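Bradyzoite pseudokinase 1 (Toxoplasma gondii, PDB 6M7Z) is an atypical, divergent kinase without a glycine-rich loop that regulates membrane ultrastructure of the parasitophorous vacuole. Local coordinates at residues 23-28 with 114-119; 36-41 with 50-55; 108-113 with 182-187; 240-245 with 268-273. All coordinates share one frame; numbering follows the deposited sequence.

Interaction 1. Residues 23-28 with 114-119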
loop_
_atom_site.group_PDB
_atom_site.type_symbol
_atom_site.label_atom_id
_atom_site.label_comp_id
_atom_site.label_asym_id
_atom_site.label_seq_id
_atom_site.Cartn_x
_atom_site.Cartn_y
_atom_site.Cartn_z
ATOM N N GLU A 23 14.852 -15.699 -12.200
ATOM C CA GLU A 23 15.749 -15.385 -11.076
ATOM C C GLU A 23 15.033 -15.429 -9.716
ATOM O O GLU A 23 15.700 -15.456 -8.701
ATOM C CB GLU A 23 16.395 -14.007 -11.271
ATOM C CG GLU A 23 17.579 -14.056 -12.240
ATOM C CD GLU A 23 18.481 -12.841 -12.312
ATOM O OE1 GLU A 23 18.010 -11.724 -12.044
ATOM O OE2 GLU A 23 19.659 -13.028 -12.647
ATOM N N LEU A 24 13.696 -15.360 -9.676
ATOM C CA LEU A 24 12.961 -15.384 -8.392
ATOM C C LEU A 24 13.102 -16.756 -7.751
ATOM O O LEU A 24 12.988 -17.764 -8.433
ATOM C CB LEU A 24 11.475 -15.097 -8.602
ATOM C CG LEU A 24 11.101 -13.653 -8.899
ATOM C CD1 LEU A 24 9.602 -13.548 -9.146
ATOM C CD2 LEU A 24 11.584 -12.724 -7.786
ATOM N N PRO A 25 13.302 -16.831 -6.416
ATOM C CA PRO A 25 13.438 -18.118 -5.735
ATOM C C PRO A 25 12.145 -18.941 -5.697
ATOM O O PRO A 25 11.053 -18.376 -5.694
ATOM C CB PRO A 25 13.878 -17.728 -4.316
ATOM C CG PRO A 25 13.356 -16.322 -4.132
ATOM C CD PRO A 25 13.432 -15.686 -5.504
ATOM N N ASP A 26 12.302 -20.270 -5.673
ATOM C CA ASP A 26 11.202 -21.207 -5.627
ATOM C C ASP A 26 10.527 -21.164 -4.253
ATOM O O ASP A 26 11.135 -20.843 -3.244
ATOM C CB ASP A 26 11.657 -22.642 -5.885
ATOM C CG ASP A 26 11.987 -22.954 -7.334
ATOM O OD1 ASP A 26 11.739 -22.114 -8.217
ATOM O OD2 ASP A 26 12.462 -24.073 -7.580
ATOM N N ILE A 27 9.245 -21.532 -4.261
ATOM C CA ILE A 27 8.485 -21.889 -3.102
ATOM C C ILE A 27 7.911 -23.278 -3.390
ATOM O O ILE A 27 7.631 -23.600 -4.563
ATOM C CB ILE A 27 7.394 -20.838 -2.823
ATOM C CG1 ILE A 27 6.590 -21.150 -1.560
ATOM C CG2 ILE A 27 6.464 -20.664 -4.016
ATOM C CD1 ILE A 27 5.657 -19.998 -1.155
ATOM N N ASP A 28 7.757 -24.086 -2.335
ATOM C CA ASP A 28 7.244 -25.447 -2.445
ATOM C C ASP A 28 5.730 -25.411 -2.232
ATOM O O ASP A 28 5.267 -25.183 -1.097
ATOM C CB ASP A 28 7.939 -26.393 -1.459
ATOM C CG ASP A 28 7.674 -27.873 -1.696
ATOM O OD1 ASP A 28 6.815 -28.208 -2.559
ATOM O OD2 ASP A 28 8.329 -28.681 -1.013
ATOM N N GLY A 114 8.883 -11.224 1.421
ATOM C CA GLY A 114 9.500 -12.160 0.480
ATOM C C GLY A 114 8.704 -12.308 -0.801
ATOM O O GLY A 114 7.471 -12.246 -0.782
ATOM N N GLU A 115 9.425 -12.520 -1.906
ATOM C CA GLU A 115 8.843 -12.727 -3.236
ATOM C C GLU A 115 9.309 -14.088 -3.758
ATOM O O GLU A 115 10.472 -14.404 -3.675
ATOM C CB GLU A 115 9.257 -11.609 -4.198
ATOM C CG GLU A 115 9.206 -10.214 -3.586
ATOM C CD GLU A 115 10.335 -9.848 -2.621
ATOM O OE1 GLU A 115 11.451 -10.425 -2.740
ATOM O OE2 GLU A 115 10.116 -8.977 -1.762
ATOM N N TYR A 116 8.377 -14.876 -4.302
ATOM C CA TYR A 116 8.667 -16.229 -4.767
ATOM C C TYR A 116 7.926 -16.513 -6.076
ATOM O O TYR A 116 7.020 -15.810 -6.456
ATOM C CB TYR A 116 8.309 -17.259 -3.695
ATOM C CG TYR A 116 9.030 -17.043 -2.393
ATOM C CD1 TYR A 116 8.533 -16.158 -1.450
ATOM C CD2 TYR A 116 10.245 -17.669 -2.128
ATOM C CE1 TYR A 116 9.196 -15.919 -0.259
ATOM C CE2 TYR A 116 10.903 -17.473 -0.921
ATOM C CZ TYR A 116 10.381 -16.590 0.015
ATOM O OH TYR A 116 11.038 -16.383 1.198
ATOM N N ARG A 117 8.372 -17.566 -6.757
ATOM C CA ARG A 117 7.791 -18.086 -7.966
ATOM C C ARG A 117 7.494 -19.566 -7.720
ATOM O O ARG A 117 8.318 -20.276 -7.191
ATOM C CB ARG A 117 8.764 -17.896 -9.130
ATOM C CG ARG A 117 8.467 -18.761 -10.341
ATOM C CD ARG A 117 9.372 -18.526 -11.529
ATOM N NE ARG A 117 10.747 -18.786 -11.146
ATOM C CZ ARG A 117 11.280 -19.997 -11.022
ATOM N NH1 ARG A 117 10.542 -21.074 -11.212
ATOM N NH2 ARG A 117 12.555 -20.131 -10.711
ATOM N N GLY A 118 6.278 -20.002 -8.055
ATOM C CA GLY A 118 5.946 -21.405 -8.181
ATOM C C GLY A 118 5.963 -21.810 -9.634
ATOM O O GLY A 118 6.520 -21.107 -10.446
ATOM N N ALA A 119 5.312 -22.925 -9.960
ATOM C CA ALA A 119 5.211 -23.382 -11.361
ATOM C C ALA A 119 4.375 -22.407 -12.209
ATOM O O ALA A 119 4.741 -22.142 -13.328
ATOM C CB ALA A 119 4.645 -24.777 -11.401
#
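Pro25, Asp26 and Ile27 pass across Tyr116 and Arg117 at the end of strand 114-117, their path inclined 64° to that of the strand. A single beta bridge joins Asp26 to Arg117. Its stronger half is the bond from Arg117 N to Pro25 O, 3.0 Å long and nearly straight; the return bond from Ile27 N to Arg117 O is weak at 3.3 Å. Strand 114-117 is one of the two edge strands of the four-stranded antiparallel sheet of the kinase N-lobe, probably its beta4, and pairs on its other side with strand 121-127, so residues 23-28 dock an N-terminal extension against an edge of that sheet. On the side of Tyr116, Pro25 crosses the tyrosine at roughly a right angle, CG lying 3.9 Å from Tyr116 CD2. Ile27 also meets it crosswise, with CB 3.8 Å from Tyr116 CB, and both side chains continue onto Leu64 of helix 59-65. On the side of Arg117, the arginine leaves with CG anti to N (chi1 162°), then bends at chi3, which brings the guanidinium obliquely to the carbonyl of Leu24. There NH2 forms a weak bond to Leu24 O and a hydrogen bond to Lys22 O in helix 14-23. The Asp26 carboxylate runs beside it in the same direction, OD1 3.3 Å from Arg117 NH2, but the two planes stand nearly perpendicular and OD1 lies well out of the guanidinium plane, so this salt bridge rests on charge without a directed N-H.

Interaction 2. Residues 36-41 with 50-55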
loop_
_atom_site.group_PDB
_atom_site.type_symbol
_atom_site.label_atom_id
_atom_site.label_comp_id
_atom_site.label_asym_id
_atom_site.label_seq_id
_atom_site.Cartn_x
_atom_site.Cartn_y
_atom_site.Cartn_z
ATOM N N LYS A 36 -4.358 -24.957 -2.409
ATOM C CA LYS A 36 -5.579 -25.660 -2.072
ATOM C C LYS A 36 -6.742 -24.663 -1.987
ATOM O O LYS A 36 -7.827 -24.938 -2.502
ATOM C CB LYS A 36 -5.478 -26.454 -0.767
ATOM C CG LYS A 36 -6.643 -27.428 -0.616
ATOM C CD LYS A 36 -6.723 -28.225 0.642
ATOM C CE LYS A 36 -7.931 -29.138 0.601
ATOM N NZ LYS A 36 -8.075 -29.936 1.842
ATOM N N ARG A 37 -6.505 -23.518 -1.345
ATOM C CA ARG A 37 -7.550 -22.523 -1.192
ATOM C C ARG A 37 -7.962 -22.011 -2.584
ATOM O O ARG A 37 -9.142 -21.846 -2.850
ATOM C CB ARG A 37 -7.110 -21.425 -0.215
ATOM C CG ARG A 37 -8.053 -20.232 -0.108
ATOM C CD ARG A 37 -9.068 -20.179 1.026
ATOM N NE ARG A 37 -9.833 -18.944 0.866
ATOM C CZ ARG A 37 -9.401 -17.730 1.225
ATOM N NH1 ARG A 37 -8.386 -17.608 2.067
ATOM N NH2 ARG A 37 -9.973 -16.643 0.729
ATOM N N LEU A 38 -6.995 -21.811 -3.482
ATOM C CA LEU A 38 -7.292 -21.299 -4.822
ATOM C C LEU A 38 -8.117 -22.314 -5.627
ATOM O O LEU A 38 -8.978 -21.921 -6.376
ATOM C CB LEU A 38 -5.987 -20.951 -5.543
ATOM C CG LEU A 38 -5.276 -19.697 -5.018
ATOM C CD1 LEU A 38 -3.962 -19.474 -5.744
ATOM C CD2 LEU A 38 -6.136 -18.445 -5.127
ATOM N N LEU A 39 -7.837 -23.609 -5.479
ATOM C CA LEU A 39 -8.534 -24.660 -6.229
ATOM C C LEU A 39 -9.931 -24.908 -5.654
ATOM O O LEU A 39 -10.793 -25.382 -6.376
ATOM C CB LEU A 39 -7.744 -25.970 -6.167
ATOM C CG LEU A 39 -6.362 -25.977 -6.799
ATOM C CD1 LEU A 39 -5.624 -27.267 -6.431
ATOM C CD2 LEU A 39 -6.484 -25.793 -8.305
ATOM N N SER A 40 -10.124 -24.632 -4.355
ATOM C CA SER A 40 -11.400 -24.851 -3.676
ATOM C C SER A 40 -12.401 -23.734 -3.998
ATOM O O SER A 40 -13.512 -23.773 -3.499
ATOM C CB SER A 40 -11.207 -24.975 -2.189
ATOM O OG SER A 40 -10.365 -26.074 -1.873
ATOM N N GLY A 41 -12.006 -22.764 -4.838
ATOM C CA GLY A 41 -12.912 -21.762 -5.386
ATOM C C GLY A 41 -12.540 -21.362 -6.806
ATOM O O GLY A 41 -11.974 -22.164 -7.558
ATOM N N THR A 50 -4.689 -11.740 -6.635
ATOM C CA THR A 50 -5.583 -12.319 -5.673
ATOM C C THR A 50 -4.843 -12.373 -4.335
ATOM O O THR A 50 -3.650 -12.652 -4.279
ATOM C CB THR A 50 -5.995 -13.699 -6.171
ATOM O OG1 THR A 50 -6.503 -13.436 -7.489
ATOM C CG2 THR A 50 -6.950 -14.437 -5.254
ATOM N N THR A 51 -5.573 -12.057 -3.266
ATOM C CA THR A 51 -5.023 -12.020 -1.931
ATOM C C THR A 51 -5.559 -13.229 -1.172
ATOM O O THR A 51 -6.765 -13.487 -1.207
ATOM C CB THR A 51 -5.377 -10.712 -1.216
ATOM O OG1 THR A 51 -4.679 -9.682 -1.912
ATOM C CG2 THR A 51 -4.993 -10.692 0.248
ATOM N N VAL A 52 -4.652 -13.950 -0.498
ATOM C CA VAL A 52 -5.024 -15.016 0.396
ATOM C C VAL A 52 -4.474 -14.687 1.783
ATOM O O VAL A 52 -3.266 -14.535 1.927
ATOM C CB VAL A 52 -4.486 -16.369 -0.097
ATOM C CG1 VAL A 52 -4.925 -17.484 0.830
ATOM C CG2 VAL A 52 -4.907 -16.668 -1.520
ATOM N N ASN A 53 -5.340 -14.642 2.806
ATOM C CA ASN A 53 -4.864 -14.425 4.174
ATOM C C ASN A 53 -4.440 -15.758 4.776
ATOM O O ASN A 53 -5.119 -16.747 4.591
ATOM C CB ASN A 53 -5.914 -13.798 5.078
ATOM C CG ASN A 53 -6.334 -12.428 4.604
ATOM O OD1 ASN A 53 -5.638 -11.753 3.844
ATOM N ND2 ASN A 53 -7.502 -12.008 5.047
ATOM N N VAL A 54 -3.308 -15.753 5.499
ATOM C CA VAL A 54 -2.892 -16.902 6.289
ATOM C C VAL A 54 -2.736 -16.435 7.741
ATOM O O VAL A 54 -1.673 -15.960 8.141
ATOM C CB VAL A 54 -1.609 -17.537 5.735
ATOM C CG1 VAL A 54 -1.264 -18.827 6.469
ATOM C CG2 VAL A 54 -1.707 -17.778 4.238
ATOM N N ARG A 55 -3.821 -16.578 8.517
ATOM C CA ARG A 55 -3.920 -16.043 9.871
ATOM C C ARG A 55 -3.002 -16.825 10.817
ATOM O O ARG A 55 -2.524 -16.286 11.808
ATOM C CB ARG A 55 -5.374 -16.083 10.351
ATOM C CG ARG A 55 -6.269 -15.054 9.677
ATOM C CD ARG A 55 -7.603 -14.818 10.343
ATOM N NE ARG A 55 -8.351 -13.813 9.607
ATOM C CZ ARG A 55 -8.160 -12.495 9.688
ATOM N NH1 ARG A 55 -7.323 -12.017 10.593
ATOM N NH2 ARG A 55 -8.794 -11.672 8.857
HETATM O O HOH W 1 -8.091 -15.176 2.199
#
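Leu38, Val52 and the methyl of Thr50 supply the apolar part of the contact between helix 33-39 and strand 50-54. Leu38 and Thr50 run past each other in opposite directions, Leu38 CD2 4.1 Å from Thr50 CG2; the same CD2 lies 4.2 Å from Val52 CG2, two residues further along on the same face of the strand. Chi1 of -72° sets Leu38 CG anti to the carbonyl carbon, and chi2 of 177° extends CD1 and turns the second methyl, CD2, to the strand. Val80 of strand 76-82 touches both Leu38 and Thr50 and continues the apolar layer.

The charged part belongs to Arg37. Its chain turns at chi2 (97°), and the guanidinium passes Val52 in the opposite sense, with NH1 3.7 Å from Val52 CG1; a cation-pi contact with Phe43 also engages this group. Asn53 O lies at the guanidinium edge, near its plane, but 4.2 Å from NH1. A water provides the polar link instead: it accepts from Asn53 N at 2.9 Å and also from Arg37 NH1, in a bond so short that its exact length is doubtful.

Within the helical segment, Lys36 O receives both the backbone N and the OG of Ser40, which approach from opposite faces of its plane, with Ser40 OG 2.9 Å from Lys36 O.

Strand 50-54 pairs with 76-82 as the other edge strand of the N-lobe sheet, and a helix packed on this terminal strand, with no further strand preceding it, is consistent with a kinase fold that lacks the glycine-rich loop.

Interaction 3. Residues 108-113 with 182-187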
loop_
_atom_site.group_PDB
_atom_site.type_symbol
_atom_site.label_atom_id
_atom_site.label_comp_id
_atom_site.label_asym_id
_atom_site.label_seq_id
_atom_site.Cartn_x
_atom_site.Cartn_y
_atom_site.Cartn_z
ATOM N N LEU A 108 6.575 4.137 5.696
ATOM C CA LEU A 108 5.174 4.409 5.355
ATOM C C LEU A 108 4.733 3.668 4.079
ATOM O O LEU A 108 3.692 4.004 3.532
ATOM C CB LEU A 108 5.009 5.927 5.192
ATOM C CG LEU A 108 5.164 6.743 6.480
ATOM C CD1 LEU A 108 4.774 8.197 6.239
ATOM C CD2 LEU A 108 4.318 6.165 7.622
ATOM N N LEU A 109 5.516 2.689 3.601
ATOM C CA LEU A 109 5.133 1.863 2.456
ATOM C C LEU A 109 4.919 0.414 2.930
ATOM O O LEU A 109 5.656 -0.064 3.802
ATOM C CB LEU A 109 6.218 1.929 1.377
ATOM C CG LEU A 109 6.559 3.332 0.854
ATOM C CD1 LEU A 109 7.547 3.273 -0.306
ATOM C CD2 LEU A 109 5.327 4.110 0.420
ATOM N N LEU A 110 3.906 -0.263 2.356
ATOM C CA LEU A 110 3.584 -1.643 2.702
ATOM C C LEU A 110 4.834 -2.503 2.497
ATOM O O LEU A 110 5.347 -2.591 1.388
ATOM C CB LEU A 110 2.424 -2.116 1.832
ATOM C CG LEU A 110 1.938 -3.560 2.048
ATOM C CD1 LEU A 110 1.320 -3.706 3.433
ATOM C CD2 LEU A 110 0.916 -3.954 0.974
ATOM N N PRO A 111 5.393 -3.123 3.550
ATOM C CA PRO A 111 6.575 -3.964 3.402
ATOM C C PRO A 111 6.287 -5.348 2.798
ATOM O O PRO A 111 5.211 -5.900 3.005
ATOM C CB PRO A 111 7.105 -4.126 4.839
ATOM C CG PRO A 111 5.905 -3.863 5.746
ATOM C CD PRO A 111 4.937 -3.029 4.939
ATOM N N SER A 112 7.265 -5.863 2.046
ATOM C CA SER A 112 7.289 -7.241 1.555
ATOM C C SER A 112 8.061 -8.125 2.545
ATOM O O SER A 112 9.093 -7.710 3.024
ATOM C CB SER A 112 7.923 -7.307 0.190
ATOM O OG SER A 112 8.144 -8.664 -0.180
ATOM N N LEU A 113 7.562 -9.336 2.809
ATOM C CA LEU A 113 8.258 -10.343 3.626
ATOM C C LEU A 113 8.978 -11.371 2.743
ATOM O O LEU A 113 9.590 -12.293 3.262
ATOM C CB LEU A 113 7.242 -11.065 4.514
ATOM C CG LEU A 113 6.463 -10.179 5.476
ATOM C CD1 LEU A 113 5.478 -11.027 6.291
ATOM C CD2 LEU A 113 7.402 -9.386 6.397
ATOM N N THR A 182 0.728 1.236 12.487
ATOM C CA THR A 182 1.295 2.057 11.417
ATOM C C THR A 182 0.347 2.025 10.214
ATOM O O THR A 182 -0.157 0.957 9.866
ATOM C CB THR A 182 2.672 1.547 10.968
ATOM O OG1 THR A 182 3.481 1.284 12.108
ATOM C CG2 THR A 182 3.409 2.521 10.074
ATOM N N VAL A 183 0.104 3.189 9.601
ATOM C CA VAL A 183 -0.676 3.283 8.376
ATOM C C VAL A 183 0.300 3.447 7.212
ATOM O O VAL A 183 1.091 4.369 7.209
ATOM C CB VAL A 183 -1.683 4.442 8.438
ATOM C CG1 VAL A 183 -2.396 4.651 7.118
ATOM C CG2 VAL A 183 -2.679 4.243 9.561
ATOM N N VAL A 184 0.192 2.549 6.223
ATOM C CA VAL A 184 1.154 2.438 5.122
ATOM C C VAL A 184 0.425 2.492 3.776
ATOM O O VAL A 184 -0.734 2.130 3.679
ATOM C CB VAL A 184 2.009 1.159 5.228
ATOM C CG1 VAL A 184 2.789 1.142 6.546
ATOM C CG2 VAL A 184 1.176 -0.107 5.059
ATOM N N LEU A 185 1.164 2.947 2.754
ATOM C CA LEU A 185 0.692 3.011 1.390
ATOM C C LEU A 185 1.114 1.741 0.659
ATOM O O LEU A 185 2.298 1.421 0.586
ATOM C CB LEU A 185 1.289 4.238 0.710
ATOM C CG LEU A 185 0.918 4.439 -0.755
ATOM C CD1 LEU A 185 -0.600 4.450 -0.947
ATOM C CD2 LEU A 185 1.535 5.732 -1.267
ATOM N N GLY A 186 0.117 1.049 0.097
ATOM C CA GLY A 186 0.300 -0.168 -0.708
ATOM C C GLY A 186 -0.258 0.029 -2.118
ATOM O O GLY A 186 -0.316 1.173 -2.643
ATOM N N GLY A 187 -0.649 -1.092 -2.735
ATOM C CA GLY A 187 -1.099 -1.108 -4.104
ATOM C C GLY A 187 -0.029 -0.621 -5.069
ATOM O O GLY A 187 -0.335 0.064 -6.042
#
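A single beta bridge between Leu109 and Leu185 ties the loop that joins the alphaC-like helix 88-101 to strand 114-117, the segment by which the N-lobe of protein kinases is commonly anchored to the C-lobe, to strand 183-185; this strand probably corresponds to beta8, which in kinases precedes the DFG motif. Leu185 is gripped twice: its N donates to Leu108 O at 2.8 Å, and its O accepts from Leu110 N at 2.9 Å. Both bonds are nearly straight at the hydrogen, yet Leu110 N comes in from above the carbonyl plane of Leu185, 50° out of it.

Side chains close over this bridge. Leu109 and Leu185 lie side by side and point the same way, with Leu109 CD2 4.1 Å from Leu185 CB, while Ser159 of helix 146-161 borders Leu109. Leu110 instead crosses Val184 at about a right angle. Its CG is anti to N (chi1 180°), which brings CD1 to 4.0 Å from Val184 CG2, and the same methyl of Val184 presses on the Leu110 backbone. Gly186, lacking a side chain, lets the leucine close in, and Leu110 CB rests 3.8 Å from Gly186 CA.

Interaction 4. Residues 240-245 with 268-273. With EDO (1,2-ethanediol), chain G.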
loop_
_atom_site.group_PDB
_atom_site.type_symbol
_atom_site.label_atom_id
_atom_site.label_comp_id
_atom_site.label_asym_id
_atom_site.label_seq_id
_atom_site.Cartn_x
_atom_site.Cartn_y
_atom_site.Cartn_z
ATOM N N ALA A 240 -9.479 10.932 -2.413
ATOM C CA ALA A 240 -9.492 10.047 -1.252
ATOM C C ALA A 240 -9.864 10.829 0.019
ATOM O O ALA A 240 -10.564 10.314 0.891
ATOM C CB ALA A 240 -8.161 9.340 -1.128
ATOM N N PHE A 241 -9.377 12.062 0.126
ATOM C CA PHE A 241 -9.690 12.918 1.264
ATOM C C PHE A 241 -11.176 13.276 1.258
ATOM O O PHE A 241 -11.830 13.261 2.311
ATOM C CB PHE A 241 -8.827 14.178 1.264
ATOM C CG PHE A 241 -7.395 13.977 1.696
ATOM C CD1 PHE A 241 -7.000 12.870 2.417
ATOM C CD2 PHE A 241 -6.440 14.941 1.403
ATOM C CE1 PHE A 241 -5.676 12.689 2.758
ATOM C CE2 PHE A 241 -5.115 14.770 1.773
ATOM C CZ PHE A 241 -4.744 13.647 2.456
ATOM N N ARG A 242 -11.708 13.564 0.070
ATOM C CA ARG A 242 -13.122 13.844 -0.079
ATOM C C ARG A 242 -13.928 12.622 0.389
ATOM O O ARG A 242 -14.921 12.769 1.102
ATOM C CB ARG A 242 -13.436 14.233 -1.525
ATOM C CG ARG A 242 -14.899 14.548 -1.780
ATOM C CD ARG A 242 -15.546 15.557 -0.835
ATOM N NE ARG A 242 -14.882 16.857 -0.827
ATOM C CZ ARG A 242 -14.960 17.760 -1.812
ATOM N NH1 ARG A 242 -15.667 17.504 -2.899
ATOM N NH2 ARG A 242 -14.296 18.900 -1.708
ATOM N N ASN A 243 -13.479 11.425 -0.010
ATOM C CA ASN A 243 -14.098 10.162 0.350
ATOM C C ASN A 243 -14.111 10.040 1.873
ATOM O O ASN A 243 -15.125 9.663 2.471
ATOM C CB ASN A 243 -13.399 9.006 -0.373
ATOM C CG ASN A 243 -14.075 7.657 -0.271
ATOM O OD1 ASN A 243 -15.095 7.497 0.390
ATOM N ND2 ASN A 243 -13.471 6.660 -0.881
ATOM N N LEU A 244 -12.976 10.390 2.492
ATOM C CA LEU A 244 -12.787 10.312 3.933
ATOM C C LEU A 244 -13.799 11.231 4.648
ATOM O O LEU A 244 -14.497 10.800 5.582
ATOM C CB LEU A 244 -11.333 10.697 4.203
ATOM C CG LEU A 244 -10.785 10.626 5.622
ATOM C CD1 LEU A 244 -11.216 9.375 6.326
ATOM C CD2 LEU A 244 -9.266 10.682 5.556
ATOM N N VAL A 245 -13.910 12.482 4.181
ATOM C CA VAL A 245 -14.834 13.456 4.752
ATOM C C VAL A 245 -16.293 12.980 4.600
ATOM O O VAL A 245 -17.098 13.128 5.522
ATOM C CB VAL A 245 -14.631 14.852 4.125
ATOM C CG1 VAL A 245 -15.762 15.799 4.483
ATOM C CG2 VAL A 245 -13.313 15.466 4.547
ATOM N N LEU A 268 -11.552 21.629 7.683
ATOM C CA LEU A 268 -10.249 22.013 7.131
ATOM C C LEU A 268 -9.813 21.019 6.038
ATOM O O LEU A 268 -9.308 21.434 4.991
ATOM C CB LEU A 268 -9.213 22.093 8.257
ATOM C CG LEU A 268 -9.351 23.297 9.196
ATOM C CD1 LEU A 268 -8.334 23.209 10.329
ATOM C CD2 LEU A 268 -9.221 24.625 8.443
ATOM N N LEU A 269 -10.025 19.712 6.268
ATOM C CA LEU A 269 -9.660 18.700 5.283
ATOM C C LEU A 269 -10.520 18.861 4.016
ATOM O O LEU A 269 -10.013 18.720 2.900
ATOM C CB LEU A 269 -9.824 17.304 5.884
ATOM C CG LEU A 269 -9.371 16.151 4.982
ATOM C CD1 LEU A 269 -7.962 16.375 4.453
ATOM C CD2 LEU A 269 -9.440 14.822 5.705
ATOM N N ASP A 270 -11.801 19.200 4.190
ATOM C CA ASP A 270 -12.701 19.418 3.051
ATOM C C ASP A 270 -12.181 20.565 2.169
ATOM O O ASP A 270 -12.208 20.458 0.941
ATOM C CB ASP A 270 -14.141 19.687 3.499
ATOM C CG ASP A 270 -15.198 19.012 2.632
ATOM O OD1 ASP A 270 -14.860 18.054 1.889
ATOM O OD2 ASP A 270 -16.369 19.406 2.745
ATOM N N LYS A 271 -11.706 21.644 2.803
ATOM C CA LYS A 271 -11.157 22.819 2.095
ATOM C C LYS A 271 -9.868 22.435 1.357
ATOM O O LYS A 271 -9.674 22.857 0.213
ATOM C CB LYS A 271 -10.887 23.983 3.061
ATOM C CG LYS A 271 -12.128 24.820 3.372
ATOM C CD LYS A 271 -12.056 25.750 4.559
ATOM C CE LYS A 271 -13.448 26.033 5.102
ATOM N NZ LYS A 271 -13.436 27.043 6.184
ATOM N N LEU A 272 -9.002 21.661 2.025
ATOM C CA LEU A 272 -7.738 21.198 1.443
ATOM C C LEU A 272 -8.033 20.290 0.235
ATOM O O LEU A 272 -7.402 20.423 -0.830
ATOM C CB LEU A 272 -6.891 20.494 2.515
ATOM C CG LEU A 272 -5.665 19.727 2.005
ATOM C CD1 LEU A 272 -4.707 20.662 1.276
ATOM C CD2 LEU A 272 -4.948 18.975 3.130
ATOM N N SER A 273 -9.005 19.384 0.387
ATOM C CA SER A 273 -9.314 18.438 -0.678
ATOM C C SER A 273 -9.862 19.181 -1.905
ATOM O O SER A 273 -9.564 18.784 -3.027
ATOM C CB SER A 273 -10.230 17.342 -0.214
ATOM O OG SER A 273 -11.564 17.795 -0.114
HETATM C C1 EDO G . -14.399 3.468 0.887
HETATM O O1 EDO G . -13.228 3.251 0.096
HETATM C C2 EDO G . -15.505 3.978 -0.019
HETATM O O2 EDO G . -16.420 4.764 0.744
#
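Phe241 and Leu269 form the tightly packed part of this contact between two helices whose short segments run nearly antiparallel (152°), their axes approaching to 8.9 Å. Leu269 CD1 sits over one face of the Phe241 ring in a CH-pi contact, 4.0 Å from the centroid and offset toward the rim. Its other methyl, CD2, reaches Leu244 CD2 at 4.1 Å, while Val245 CG2 packs against Leu269 CG, so the leucine fits among three side chains of helix 230-248. Ser273 closes one end of this layer, its CB 3.8 Å from Phe241 CB, and Met153 and Val154 of helix 146-161 also touch the phenylalanine.

Toward the looser, partly exposed side the contact turns polar. Arg242 bends at chi2 and chi3 to bring NE to Asp270 OD1 at 3.0 Å, on the syn side of the carboxylate, although the two planes stand 80° apart and the N-H does not aim straight. Its NH2 holds Ser273 OG only weakly and bonds to Gln274 OE1. Asn243 lies away from the second helix, its OD1 accepting from O2 of a 1,2-ethanediol that probably came from the crystallisation solution.

Ser273 OG donates to Asp270 O, which fixes its rotation within the helix. Helices 230-248 and 263-276 are probably alphaF and alphaH of the kinase C-lobe; the buried hydrocarbon layer sets their fit, while the bent salt bridge probably adds electrostatic attraction more than directional precision.

Interactions 1 and 2 address outer strands at the two ends of the same N-lobe sheet, their centres about 17 Å apart, whereas interaction 4 joins helices of the C-lobe on the opposite side of the chain's centre. The centre of interaction 3 lies about 5 Å from the centre of the chain, between the lobes, and its loop runs directly into the strand used by interaction 1. Both of these rely on a single backbone bridge, but the central one is lined by leucine and valine, while the peripheral one adds an arginine and a carboxylate. Interactions 2 and 4 combine apolar packing with an arginine nearer solvent, which meets water in one and an aspartate in the other.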